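Side-chain contact in alpha-rhamnosidase (Dictyoglomus thermophilum, PDB 6I60), which probably hydrolyses terminal non-reducing alpha-L-rhamnose residues from alpha-L-rhamnosides: residues 164-169 with 550-555. Residues are numbered along the deposited sequence; the frame is centred on the assembly and turned at random.
With AE3 (2-(2-ethoxyethoxy)ethanol), chain H.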
loop_
_atom_site.group_PDB
_atom_site.type_symbol
_atom_site.label_atom_id
_atom_site.label_comp_id
_atom_site.label_asym_id
_atom_site.label_seq_id
_atom_site.Cartn_x
_atom_site.Cartn_y
_atom_site.Cartn_z
ATOM N N GLY A 164 -20.683 -21.221 -8.524
ATOM C CA GLY A 164 -19.873 -21.090 -7.338
ATOM C C GLY A 164 -19.316 -19.708 -7.040
ATOM O O GLY A 164 -18.301 -19.615 -6.334
ATOM N N ALA A 165 -19.938 -18.641 -7.549
ATOM C CA ALA A 165 -19.500 -17.290 -7.235
ATOM C C ALA A 165 -19.557 -17.056 -5.724
ATOM O O ALA A 165 -20.307 -17.731 -5.014
ATOM C CB ALA A 165 -20.370 -16.270 -7.968
ATOM N N PRO A 166 -18.749 -16.103 -5.208
ATOM C CA PRO A 166 -18.689 -15.874 -3.753
ATOM C C PRO A 166 -20.045 -15.794 -3.065
ATOM O O PRO A 166 -20.377 -16.660 -2.248
ATOM C CB PRO A 166 -17.939 -14.541 -3.651
ATOM C CG PRO A 166 -17.031 -14.549 -4.832
ATOM C CD PRO A 166 -17.742 -15.305 -5.930
ATOM N N PHE A 167 -20.834 -14.768 -3.379
ATOM C CA PHE A 167 -22.179 -14.627 -2.836
ATOM C C PHE A 167 -23.245 -14.860 -3.903
ATOM O O PHE A 167 -24.321 -14.259 -3.857
ATOM C CB PHE A 167 -22.362 -13.255 -2.187
ATOM C CG PHE A 167 -21.363 -12.953 -1.107
ATOM C CD1 PHE A 167 -21.094 -13.881 -0.113
ATOM C CD2 PHE A 167 -20.693 -11.739 -1.084
ATOM C CE1 PHE A 167 -20.172 -13.606 0.884
ATOM C CE2 PHE A 167 -19.772 -11.458 -0.090
ATOM C CZ PHE A 167 -19.511 -12.393 0.896
ATOM N N GLY A 168 -22.955 -15.731 -4.868
ATOM C CA GLY A 168 -23.903 -16.025 -5.923
ATOM C C GLY A 168 -24.038 -14.949 -6.975
ATOM O O GLY A 168 -25.059 -14.894 -7.665
ATOM N N LEU A 169 -23.032 -14.091 -7.122
ATOM C CA LEU A 169 -23.104 -12.984 -8.058
ATOM C C LEU A 169 -22.890 -13.472 -9.490
ATOM O O LEU A 169 -22.468 -14.604 -9.740
ATOM C CB LEU A 169 -22.072 -11.909 -7.706
ATOM C CG LEU A 169 -22.383 -10.912 -6.583
ATOM C CD1 LEU A 169 -23.697 -10.191 -6.838
ATOM C CD2 LEU A 169 -22.401 -11.588 -5.227
ATOM N N PRO A 550 -16.736 -0.526 -1.078
ATOM C CA PRO A 550 -17.788 -1.521 -0.807
ATOM C C PRO A 550 -18.450 -2.053 -2.075
ATOM O O PRO A 550 -19.661 -1.932 -2.275
ATOM C CB PRO A 550 -18.761 -0.731 0.076
ATOM C CG PRO A 550 -18.636 0.670 -0.411
ATOM C CD PRO A 550 -17.206 0.853 -0.852
ATOM N N TYR A 551 -17.643 -2.655 -2.953
ATOM C CA TYR A 551 -18.214 -3.404 -4.067
ATOM C C TYR A 551 -19.067 -4.556 -3.550
ATOM O O TYR A 551 -20.115 -4.874 -4.125
ATOM C CB TYR A 551 -17.105 -3.916 -4.985
ATOM C CG TYR A 551 -16.157 -2.835 -5.457
ATOM C CD1 TYR A 551 -16.589 -1.834 -6.319
ATOM C CD2 TYR A 551 -14.833 -2.811 -5.037
ATOM C CE1 TYR A 551 -15.727 -0.842 -6.752
ATOM C CE2 TYR A 551 -13.964 -1.821 -5.462
ATOM C CZ TYR A 551 -14.416 -0.843 -6.321
ATOM O OH TYR A 551 -13.556 0.142 -6.749
ATOM N N TRP A 552 -18.629 -5.189 -2.466
ATOM C CA TRP A 552 -19.455 -6.096 -1.681
ATOM C C TRP A 552 -19.907 -5.350 -0.432
ATOM O O TRP A 552 -19.075 -4.936 0.382
ATOM C CB TRP A 552 -18.682 -7.357 -1.297
ATOM C CG TRP A 552 -18.310 -8.249 -2.442
ATOM C CD1 TRP A 552 -18.727 -8.147 -3.736
ATOM C CD2 TRP A 552 -17.442 -9.387 -2.389
ATOM N NE1 TRP A 552 -18.171 -9.151 -4.494
ATOM C CE2 TRP A 552 -17.378 -9.926 -3.690
ATOM C CE3 TRP A 552 -16.712 -10.002 -1.367
ATOM C CZ2 TRP A 552 -16.614 -11.051 -3.995
ATOM C CZ3 TRP A 552 -15.956 -11.119 -1.672
ATOM C CH2 TRP A 552 -15.912 -11.631 -2.975
ATOM N N SER A 553 -21.217 -5.167 -0.283
ATOM C CA SER A 553 -21.749 -4.428 0.856
ATOM C C SER A 553 -21.840 -5.363 2.057
ATOM O O SER A 553 -22.713 -6.234 2.111
ATOM C CB SER A 553 -23.112 -3.830 0.520
ATOM O OG SER A 553 -22.976 -2.523 -0.010
ATOM N N ILE A 554 -20.938 -5.188 3.017
ATOM C CA ILE A 554 -20.953 -5.954 4.263
ATOM C C ILE A 554 -20.986 -4.936 5.399
ATOM O O ILE A 554 -19.950 -4.470 5.883
ATOM C CB ILE A 554 -19.763 -6.908 4.383
ATOM C CG1 ILE A 554 -19.914 -8.060 3.392
ATOM C CG2 ILE A 554 -19.676 -7.487 5.787
ATOM C CD1 ILE A 554 -19.008 -7.961 2.197
ATOM N N TYR A 555 -22.194 -4.574 5.824
ATOM C CA TYR A 555 -22.417 -3.648 6.918
ATOM C C TYR A 555 -23.254 -4.313 8.003
ATOM O O TYR A 555 -24.218 -5.020 7.690
ATOM C CB TYR A 555 -23.140 -2.382 6.440
ATOM C CG TYR A 555 -22.327 -1.451 5.569
ATOM C CD1 TYR A 555 -22.351 -1.565 4.185
ATOM C CD2 TYR A 555 -21.560 -0.438 6.130
ATOM C CE1 TYR A 555 -21.621 -0.706 3.383
ATOM C CE2 TYR A 555 -20.826 0.427 5.337
ATOM C CZ TYR A 555 -20.862 0.290 3.965
ATOM O OH TYR A 555 -20.133 1.148 3.171
HETATM C C2 AE3 H . -25.343 0.270 2.532
HETATM O O2 AE3 H . -25.961 -0.303 3.666
HETATM C C3 AE3 H . -27.013 -1.190 3.346
HETATM C C4 AE3 H . -27.829 -1.448 4.598
HETATM O O3 AE3 H . -26.957 -1.813 5.648
HETATM C C5 AE3 H . -27.636 -2.231 6.816
HETATM C C6 AE3 H . -26.640 -2.845 7.780
HETATM O O4 AE3 H . -27.345 -3.512 8.819
#
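An edge-to-face (T-shaped) aromatic pair, Phe-167 against Trp-552, joins the loop between strands 157-160 and 171-184 to a loop of the six-hairpin glycosidase domain, the one between helices 524-535 and 559-562. The evidence is in the planes: the phenyl ring and the six-membered ring of the indole meet at 63°, with centroids 5.0 Å apart. The phenyl edge leads with CE2, which sits over one indole face, offset toward the rim, and approaches Trp-552 CE3 to 3.6 Å. Trp-552 holds CG anti to its carbonyl carbon (chi1 -67°), which carries the indole across to the 164-169 loop. There the Pro-166 side chain crosses that of Trp-552 at about a right angle, its CB and CG against CZ2 and CH2 of the benzo ring, and Pro-166 CG lies 3.6 Å from Trp-552 CZ2. Trp-552 is buried, whereas Phe-167 is exposed. Replacing Trp-552 with an alanine would probably leave the Phe-167 edge without its aromatic face and open a gap beside Pro-166. No hydrogen bond crosses between the two segments; apolar and aromatic packing does the joining. Pro-166 also touches Asp-501 and Tyr-171, the latter in strand 171-184. Farther along the second loop, 2-(2-ethoxyethoxy)ethanol rests by Tyr-555, its C6 lying 3.3 Å from Tyr-555 O, and hydrogen-bonds to Lys-539 NZ. Backbone hydrogen bonding to Asp-546 ties down Ile-554, whose CD1 adds a looser apolar contact, 4.2 Å from Phe-167 CE2.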